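Local coordinates for protein fructosamine deglycase FrlB (Bacillus subtilis, PDB 3EUA) that catalyses the conversion of a range of fructosamine 6-phosphates to glucose 6-phosphate and a free amino acid, at residues 41-46 with 143-148; 48-53 with 291-296; 78-83 with 92-97. One frame throughout, in Å; residues are numbered along the deposited sequence.

Contact 1. Residues 41-46 with 143-148; sequences YPSKYV and QIVFGT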
loop_
_atom_site.group_PDB
_atom_site.type_symbol
_atom_site.label_atom_id
_atom_site.label_comp_id
_atom_site.label_asym_id
_atom_site.label_seq_id
_atom_site.Cartn_x
_atom_site.Cartn_y
_atom_site.Cartn_z
ATOM N N TYR A 41 -1.332 -6.063 8.166
ATOM C CA TYR A 41 -0.174 -6.045 7.305
ATOM C C TYR A 41 0.810 -7.161 7.661
ATOM O O TYR A 41 1.344 -7.821 6.762
ATOM C CB TYR A 41 0.510 -4.672 7.287
ATOM C CG TYR A 41 -0.221 -3.630 6.462
ATOM C CD1 TYR A 41 -1.554 -3.319 6.691
ATOM C CD2 TYR A 41 0.442 -2.883 5.528
ATOM C CE1 TYR A 41 -2.203 -2.333 5.951
ATOM C CE2 TYR A 41 -0.199 -1.884 4.799
ATOM C CZ TYR A 41 -1.511 -1.620 5.013
ATOM O OH TYR A 41 -2.164 -0.640 4.289
ATOM N N PRO A 42 1.082 -7.380 8.953
ATOM C CA PRO A 42 1.973 -8.482 9.340
ATOM C C PRO A 42 1.436 -9.853 8.888
ATOM O O PRO A 42 2.185 -10.720 8.487
ATOM C CB PRO A 42 1.969 -8.406 10.857
ATOM C CG PRO A 42 1.551 -7.062 11.166
ATOM C CD PRO A 42 0.667 -6.589 10.113
ATOM N N SER A 43 0.116 -10.033 8.948
ATOM C CA SER A 43 -0.486 -11.302 8.500
ATOM C C SER A 43 -0.301 -11.524 7.002
ATOM O O SER A 43 -0.222 -12.678 6.556
ATOM C CB SER A 43 -1.948 -11.355 8.893
ATOM O OG SER A 43 -2.049 -11.488 10.313
ATOM N N LYS A 44 -0.328 -10.435 6.209
ATOM C CA LYS A 44 -0.066 -10.532 4.763
ATOM C C LYS A 44 1.394 -10.955 4.585
ATOM O O LYS A 44 1.704 -11.853 3.769
ATOM C CB LYS A 44 -0.450 -9.217 4.044
ATOM C CG LYS A 44 -0.026 -9.043 2.580
ATOM C CD LYS A 44 -0.365 -10.176 1.656
ATOM C CE LYS A 44 0.108 -9.890 0.216
ATOM N NZ LYS A 44 0.054 -11.087 -0.676
ATOM N N TYR A 45 2.297 -10.385 5.369
ATOM C CA TYR A 45 3.697 -10.765 5.306
ATOM C C TYR A 45 3.871 -12.252 5.653
ATOM O O TYR A 45 4.576 -12.958 4.949
ATOM C CB TYR A 45 4.520 -9.910 6.239
ATOM C CG TYR A 45 5.976 -10.107 6.100
ATOM C CD1 TYR A 45 6.717 -9.331 5.207
ATOM C CD2 TYR A 45 6.642 -11.028 6.878
ATOM C CE1 TYR A 45 8.098 -9.497 5.095
ATOM C CE2 TYR A 45 7.981 -11.192 6.785
ATOM C CZ TYR A 45 8.714 -10.432 5.884
ATOM O OH TYR A 45 10.084 -10.628 5.792
ATOM N N VAL A 46 3.191 -12.717 6.722
ATOM C CA VAL A 46 3.221 -14.125 7.117
ATOM C C VAL A 46 2.766 -15.006 5.963
ATOM O O VAL A 46 3.456 -15.949 5.575
ATOM C CB VAL A 46 2.362 -14.397 8.403
ATOM C CG1 VAL A 46 2.212 -15.891 8.691
ATOM C CG2 VAL A 46 2.984 -13.703 9.626
ATOM N N GLN A 143 -3.624 -16.031 15.897
ATOM C CA GLN A 143 -4.192 -17.353 16.189
ATOM C C GLN A 143 -4.929 -17.874 14.941
ATOM O O GLN A 143 -4.765 -19.043 14.521
ATOM C CB GLN A 143 -5.153 -17.282 17.378
ATOM C CG GLN A 143 -4.544 -16.899 18.726
ATOM C CD GLN A 143 -5.601 -16.731 19.811
ATOM O OE1 GLN A 143 -6.580 -17.462 19.837
ATOM N NE2 GLN A 143 -5.391 -15.785 20.726
ATOM N N ILE A 144 -5.727 -16.993 14.334
ATOM C CA ILE A 144 -6.470 -17.318 13.118
ATOM C C ILE A 144 -5.535 -17.618 11.936
ATOM O O ILE A 144 -5.685 -18.631 11.226
ATOM C CB ILE A 144 -7.404 -16.153 12.696
ATOM C CG1 ILE A 144 -8.443 -15.865 13.807
ATOM C CG2 ILE A 144 -8.100 -16.491 11.378
ATOM C CD1 ILE A 144 -9.371 -14.613 13.604
ATOM N N VAL A 145 -4.579 -16.714 11.715
ATOM C CA VAL A 145 -3.651 -16.811 10.581
ATOM C C VAL A 145 -2.751 -18.050 10.656
ATOM O O VAL A 145 -2.735 -18.853 9.721
ATOM C CB VAL A 145 -2.836 -15.505 10.442
ATOM C CG1 VAL A 145 -1.654 -15.628 9.486
ATOM C CG2 VAL A 145 -3.780 -14.403 10.001
ATOM N N PHE A 146 -2.037 -18.232 11.758
ATOM C CA PHE A 146 -1.170 -19.419 11.886
ATOM C C PHE A 146 -1.973 -20.697 11.990
ATOM O O PHE A 146 -1.530 -21.750 11.530
ATOM C CB PHE A 146 -0.206 -19.307 13.059
ATOM C CG PHE A 146 0.943 -18.353 12.794
ATOM C CD1 PHE A 146 2.100 -18.791 12.168
ATOM C CD2 PHE A 146 0.852 -17.027 13.153
ATOM C CE1 PHE A 146 3.135 -17.897 11.902
ATOM C CE2 PHE A 146 1.879 -16.149 12.900
ATOM C CZ PHE A 146 3.018 -16.591 12.270
ATOM N N GLY A 147 -3.150 -20.598 12.596
ATOM C CA GLY A 147 -4.052 -21.738 12.698
ATOM C C GLY A 147 -4.515 -22.179 11.321
ATOM O O GLY A 147 -4.550 -23.357 11.056
ATOM N N THR A 148 -4.907 -21.216 10.480
ATOM C CA THR A 148 -5.381 -21.468 9.103
ATOM C C THR A 148 -4.298 -22.166 8.285
ATOM O O THR A 148 -4.566 -23.164 7.617
ATOM C CB THR A 148 -5.865 -20.150 8.470
ATOM O OG1 THR A 148 -7.029 -19.688 9.191
ATOM C CG2 THR A 148 -6.215 -20.340 6.985
#
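Val46 and Phe146 supply the aromatic part of this contact. The methyl CG1 of Val46 sits over one face of the Phe146 ring, 4.2 Å from its centroid and 28° off the ring normal, a CH-pi contact displaced toward the CZ end of the ring. It gets there because CG1 lies anti to its own backbone N (chi1 171°), and the two side chains meet at roughly a right angle.

Aliphatic contact comes next: Val46 CG1 also meets Val145 CG1 at 4.0 Å, so a single methyl serves both partners. Ser43 adds a mixed touch, its OG lying 3.4 Å from Val145 CG2.

The hydrogen bonds run along the chain. Thr148 OG1 reaches Ile144 O at 2.7 Å, on the opposite face of the carbonyl plane from Thr148 N, so two donors grip one oxygen.

Segments 41-46 and 143-148 run nearly parallel, at 12°, with their axes 10.6 Å apart at closest approach. Tyr142 packs on Pro42, Ser43 and Val46, and it also meets Phe146 edge to face. Inside this SIS domain, then, the two segments meet by van der Waals and CH-pi contact with no hydrogen bond between them, while polar groups such as Lys44 and Tyr45 find partners away from this interface.

Contact 2. Residues 48-53 with 291-296; sequences DRESKS and KGYLAP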
loop_
_atom_site.group_PDB
_atom_site.type_symbol
_atom_site.label_atom_id
_atom_site.label_comp_id
_atom_site.label_asym_id
_atom_site.label_seq_id
_atom_site.Cartn_x
_atom_site.Cartn_y
_atom_site.Cartn_z
ATOM N N ASP A 48 2.739 -14.349 2.801
ATOM C CA ASP A 48 3.730 -14.294 1.706
ATOM C C ASP A 48 4.936 -15.186 1.944
ATOM O O ASP A 48 5.440 -15.790 1.015
ATOM C CB ASP A 48 4.188 -12.849 1.409
ATOM C CG ASP A 48 3.129 -12.032 0.686
ATOM O OD1 ASP A 48 2.142 -12.609 0.154
ATOM O OD2 ASP A 48 3.288 -10.800 0.628
ATOM N N ARG A 49 5.389 -15.264 3.190
ATOM C CA ARG A 49 6.548 -16.102 3.552
ATOM C C ARG A 49 6.222 -17.577 3.836
ATOM O O ARG A 49 7.099 -18.443 3.717
ATOM C CB ARG A 49 7.202 -15.510 4.796
ATOM C CG ARG A 49 7.954 -14.230 4.563
ATOM C CD ARG A 49 9.430 -14.468 4.265
ATOM N NE ARG A 49 9.679 -15.417 3.187
ATOM C CZ ARG A 49 10.178 -16.646 3.294
ATOM N NH1 ARG A 49 10.544 -17.183 4.457
ATOM N NH2 ARG A 49 10.358 -17.355 2.187
ATOM N N GLU A 50 4.968 -17.862 4.209
ATOM C CA GLU A 50 4.575 -19.211 4.615
ATOM C C GLU A 50 3.634 -20.015 3.734
ATOM O O GLU A 50 3.732 -21.250 3.723
ATOM C CB GLU A 50 3.876 -19.120 5.971
ATOM C CG GLU A 50 4.764 -18.563 7.077
ATOM C CD GLU A 50 5.910 -19.506 7.425
ATOM O OE1 GLU A 50 5.761 -20.743 7.312
ATOM O OE2 GLU A 50 6.965 -18.981 7.832
ATOM N N SER A 51 2.712 -19.345 3.044
ATOM C CA SER A 51 1.709 -20.065 2.278
ATOM C C SER A 51 2.167 -20.443 0.892
ATOM O O SER A 51 2.455 -19.600 0.066
ATOM C CB SER A 51 0.403 -19.270 2.178
ATOM O OG SER A 51 -0.535 -20.020 1.422
ATOM N N LYS A 52 2.179 -21.741 0.636
ATOM C CA LYS A 52 2.571 -22.257 -0.647
ATOM C C LYS A 52 1.362 -22.350 -1.584
ATOM O O LYS A 52 1.526 -22.235 -2.788
ATOM C CB LYS A 52 3.226 -23.637 -0.453
ATOM N N SER A 53 0.150 -22.452 -1.036
ATOM C CA SER A 53 -1.040 -22.662 -1.850
ATOM C C SER A 53 -2.183 -21.657 -1.742
ATOM O O SER A 53 -3.203 -21.840 -2.413
ATOM C CB SER A 53 -1.623 -24.020 -1.437
ATOM O OG SER A 53 -2.103 -23.958 -0.089
ATOM N N LYS A 291 10.265 -14.721 15.473
ATOM C CA LYS A 291 10.670 -13.389 15.998
ATOM C C LYS A 291 10.315 -12.240 15.037
ATOM O O LYS A 291 9.824 -11.160 15.427
ATOM C CB LYS A 291 12.185 -13.262 16.234
ATOM C CG LYS A 291 12.850 -14.104 17.274
ATOM C CD LYS A 291 14.225 -13.468 17.557
ATOM C CE LYS A 291 15.253 -14.423 18.200
ATOM N NZ LYS A 291 14.837 -15.081 19.441
ATOM N N GLY A 292 10.532 -12.488 13.747
ATOM C CA GLY A 292 10.273 -11.461 12.738
ATOM C C GLY A 292 8.802 -11.155 12.589
ATOM O O GLY A 292 8.419 -10.002 12.284
ATOM N N TYR A 293 7.965 -12.167 12.835
ATOM C CA TYR A 293 6.529 -11.981 12.739
ATOM C C TYR A 293 5.954 -11.311 13.973
ATOM O O TYR A 293 4.935 -10.613 13.872
ATOM C CB TYR A 293 5.809 -13.321 12.515
ATOM C CG TYR A 293 6.300 -14.158 11.335
ATOM C CD1 TYR A 293 6.604 -13.569 10.112
ATOM C CD2 TYR A 293 6.317 -15.552 11.398
ATOM C CE1 TYR A 293 7.015 -14.322 9.032
ATOM C CE2 TYR A 293 6.745 -16.333 10.293
ATOM C CZ TYR A 293 7.075 -15.688 9.110
ATOM O OH TYR A 293 7.466 -16.350 7.968
ATOM N N LEU A 294 6.611 -11.475 15.121
ATOM C CA LEU A 294 6.132 -10.906 16.399
ATOM C C LEU A 294 6.680 -9.522 16.756
ATOM O O LEU A 294 6.036 -8.770 17.501
ATOM C CB LEU A 294 6.438 -11.884 17.554
ATOM C CG LEU A 294 5.671 -13.222 17.471
ATOM C CD1 LEU A 294 6.245 -14.257 18.455
ATOM C CD2 LEU A 294 4.142 -13.038 17.651
ATOM N N ALA A 295 7.833 -9.170 16.218
ATOM C CA ALA A 295 8.441 -7.856 16.522
ATOM C C ALA A 295 7.517 -6.675 16.264
ATOM O O ALA A 295 7.545 -5.713 17.052
ATOM C CB ALA A 295 9.738 -7.646 15.775
ATOM N N PRO A 296 6.732 -6.714 15.163
ATOM C CA PRO A 296 5.852 -5.545 14.950
ATOM C C PRO A 296 4.847 -5.272 16.083
ATOM O O PRO A 296 4.449 -4.104 16.305
ATOM C CB PRO A 296 5.094 -5.875 13.664
ATOM C CG PRO A 296 5.637 -7.115 13.108
ATOM C CD PRO A 296 6.637 -7.705 14.072
HETATM O O HOH W 1 10.020 -16.316 7.402
#
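A tyrosine-carboxylate hydrogen bond, reinforced by one water, joins Tyr293 to Glu50 and Arg49 and links the two SIS regions of the chain. Tyr293 projects from helix 288-313, in the second region, and its hydroxyl arrives at the C-terminal end of helix 41-50, in the first, just before Ser51 leaves the helical conformation.

The direct bond runs from Tyr293 OH to Glu50 OE2 at 2.7 Å, using the carboxylate's anti lone pair. OE2 lies in the plane of the phenol ring, at its edge, while the carboxylate itself stands almost perpendicular to the ring, at 88°. A bend at chi2 (-67°) folds the Glu50 chain so that CG and CD lie beside the same hydroxyl.

Arg49 approaches in another way. Its CB rests 3.3 Å from Tyr293 OH, and the bent chain then carries the guanidinium off to the water. That water donates to Tyr293 OH at 2.6 Å and accepts from Arg49 NH1 at 3.1 Å, lying at the edge of the guanidinium and in its plane. The tyrosine hydroxyl thus gives one hydrogen bond and receives another.

Both charged groups have further partners: Glu50 OE1 bonds to Asn155 and OE2 forms a salt bridge with Lys157, whereas Arg49 NH2 bonds to Asn68 O of the second subunit. Further back along the side chain, the Tyr293 ring packs on Tyr45 and Val46 of helix 41-50, and Leu294, the next residue, leans on Tyr142 of helix 137-153 and on Leu165 and Leu168 of helix 158-190.

Contact 3. Residues 78-83 with 92-97; sequences VILCSH and KAAAFA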
loop_
_atom_site.group_PDB
_atom_site.type_symbol
_atom_site.label_atom_id
_atom_site.label_comp_id
_atom_site.label_asym_id
_atom_site.label_seq_id
_atom_site.Cartn_x
_atom_site.Cartn_y
_atom_site.Cartn_z
ATOM N N VAL A 78 -12.366 -14.736 4.081
ATOM C CA VAL A 78 -12.259 -13.288 4.265
ATOM C C VAL A 78 -12.176 -13.032 5.771
ATOM O O VAL A 78 -13.024 -13.466 6.523
ATOM C CB VAL A 78 -13.405 -12.543 3.575
ATOM C CG1 VAL A 78 -13.286 -11.036 3.771
ATOM C CG2 VAL A 78 -13.418 -12.862 2.064
ATOM N N ILE A 79 -11.115 -12.368 6.199
ATOM C CA ILE A 79 -10.905 -12.064 7.588
ATOM C C ILE A 79 -11.157 -10.572 7.740
ATOM O O ILE A 79 -10.490 -9.762 7.068
ATOM C CB ILE A 79 -9.468 -12.381 8.041
ATOM C CG1 ILE A 79 -9.153 -13.870 7.887
ATOM C CG2 ILE A 79 -9.267 -11.961 9.519
ATOM C CD1 ILE A 79 -7.724 -14.227 8.148
ATOM N N LEU A 80 -12.134 -10.224 8.583
ATOM C CA LEU A 80 -12.501 -8.831 8.816
ATOM C C LEU A 80 -12.276 -8.415 10.271
ATOM O O LEU A 80 -12.246 -9.254 11.187
ATOM C CB LEU A 80 -13.955 -8.558 8.395
ATOM C CG LEU A 80 -14.319 -9.032 6.983
ATOM C CD1 LEU A 80 -15.141 -10.354 7.012
ATOM C CD2 LEU A 80 -15.068 -7.952 6.270
ATOM N N CYS A 81 -12.102 -7.119 10.481
ATOM C CA CYS A 81 -11.917 -6.601 11.822
ATOM C C CYS A 81 -12.520 -5.212 11.959
ATOM O O CYS A 81 -12.384 -4.377 11.060
ATOM C CB CYS A 81 -10.439 -6.556 12.167
ATOM S SG CYS A 81 -10.172 -6.014 13.860
ATOM N N SER A 82 -13.186 -4.989 13.082
ATOM C CA SER A 82 -13.773 -3.712 13.457
ATOM C C SER A 82 -13.881 -3.720 14.962
ATOM O O SER A 82 -14.552 -4.586 15.518
ATOM C CB SER A 82 -15.175 -3.516 12.879
ATOM O OG SER A 82 -15.755 -2.301 13.374
ATOM N N HIS A 83 -13.324 -2.724 15.620
ATOM C CA HIS A 83 -13.360 -2.691 17.061
ATOM C C HIS A 83 -14.785 -2.626 17.606
ATOM O O HIS A 83 -15.249 -3.495 18.333
ATOM C CB HIS A 83 -12.536 -1.504 17.516
ATOM C CG HIS A 83 -12.375 -1.445 18.987
ATOM N ND1 HIS A 83 -11.479 -2.244 19.657
ATOM C CD2 HIS A 83 -13.027 -0.733 19.927
ATOM C CE1 HIS A 83 -11.558 -1.991 20.946
ATOM N NE2 HIS A 83 -12.491 -1.080 21.139
ATOM N N LYS A 92 -20.635 -4.058 5.655
ATOM C CA LYS A 92 -21.081 -4.331 4.296
ATOM C C LYS A 92 -20.116 -5.283 3.608
ATOM O O LYS A 92 -20.544 -6.146 2.887
ATOM C CB LYS A 92 -21.295 -3.054 3.482
ATOM N N ALA A 93 -18.808 -5.152 3.832
ATOM C CA ALA A 93 -17.840 -6.068 3.214
ATOM C C ALA A 93 -18.078 -7.513 3.649
ATOM O O ALA A 93 -17.919 -8.432 2.824
ATOM C CB ALA A 93 -16.383 -5.670 3.506
ATOM N N ALA A 94 -18.458 -7.714 4.915
ATOM C CA ALA A 94 -18.746 -9.065 5.440
ATOM C C ALA A 94 -19.940 -9.650 4.706
ATOM O O ALA A 94 -19.906 -10.817 4.276
ATOM C CB ALA A 94 -19.028 -9.058 6.985
ATOM N N ALA A 95 -21.000 -8.852 4.575
ATOM C CA ALA A 95 -22.217 -9.293 3.887
ATOM C C ALA A 95 -21.931 -9.578 2.413
ATOM O O ALA A 95 -22.386 -10.578 1.861
ATOM C CB ALA A 95 -23.332 -8.249 4.020
ATOM N N PHE A 96 -21.156 -8.700 1.795
ATOM C CA PHE A 96 -20.756 -8.841 0.405
ATOM C C PHE A 96 -20.002 -10.149 0.146
ATOM O O PHE A 96 -20.341 -10.877 -0.784
ATOM C CB PHE A 96 -19.888 -7.640 0.012
ATOM C CG PHE A 96 -19.366 -7.695 -1.375
ATOM C CD1 PHE A 96 -20.210 -7.471 -2.452
ATOM C CD2 PHE A 96 -18.046 -7.947 -1.623
ATOM C CE1 PHE A 96 -19.728 -7.506 -3.737
ATOM C CE2 PHE A 96 -17.580 -7.978 -2.916
ATOM C CZ PHE A 96 -18.409 -7.763 -3.947
ATOM N N ALA A 97 -18.989 -10.421 0.964
ATOM C CA ALA A 97 -18.177 -11.634 0.847
ATOM C C ALA A 97 -19.015 -12.871 1.117
ATOM O O ALA A 97 -18.951 -13.832 0.357
ATOM C CB ALA A 97 -16.978 -11.577 1.792
#
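The helical turn that sets Ala93 and Ala97 against Leu80 and Val78 is held by backbone bonds, the shortest being Phe96 N to Lys92 O at 2.8 Å. The next one along, from Ala97 N to Ala93 O, ties together the two alanines themselves, and their methyl groups both point at the strand.

The side-chain contacts across the interface are all apolar. Leu80 uses both of its branches: CD2 lies 3.8 Å from Ala93 CB and 3.7 Å from the backbone Ala94 N, while CD1 rests beside Ala94 CB at 4.1 Å. The forked end therefore straddles the start of Ala94, one methyl touching the preceding alanine and the other the methyl of Ala94. Its chi2 of 103° departs from the usual staggered values, which turns the fork to meet the helix with both methyls. Val78, two residues earlier on the same face of the strand, makes a simpler touch, CG2 to Ala97 CB at 3.8 Å.

Strand residues 78-82 and helix residues 92-97 run nearly antiparallel, at 162°, with their axes 9.4 Å apart at closest approach. Strand 76-82 and helix 88-99 form the first two elements of a beta-alpha-beta unit that is completed by strand 103-108, next to strand 76-82 in the five-stranded parallel sheet. Ala93 also packs on Val31 of strand 27-32, so the helix spans more than one strand. Beyond Leu80 the strand leads to Ser82, whose OG bonds to Thr87 OG1 in the turn before the helix; in related SIS domains, serines and threonines of this turn bind the sugar phosphate, and a similar role is likely here.

Small methyls on the helix and branched side chains on the strand let the helix backbone lie close to the sheet, and the junction depends on close fit, with no hydrogen bond between the two segments.

Contacts 1 and 2 share helix 41-50 and touch directly: Phe146 CZ lies 3.6 Å from Tyr293 CD2, so the apolar seam of the first runs into the polar end of the second. Contact 3 lies apart from contact 2 but meets contact 1 where Ile79, on the other face of the strand from Leu80, packs on Ile144. Contacts 1 and 3 are buried and hydrophobic, joining helix to helix and helix to sheet within one SIS domain. Contact 2 is only partly buried, bridges the two SIS regions beside the second subunit, and relies on charge, a phenol and water. Chemistry thus changes from dispersion inside the domain to hydrogen bonding at its margin.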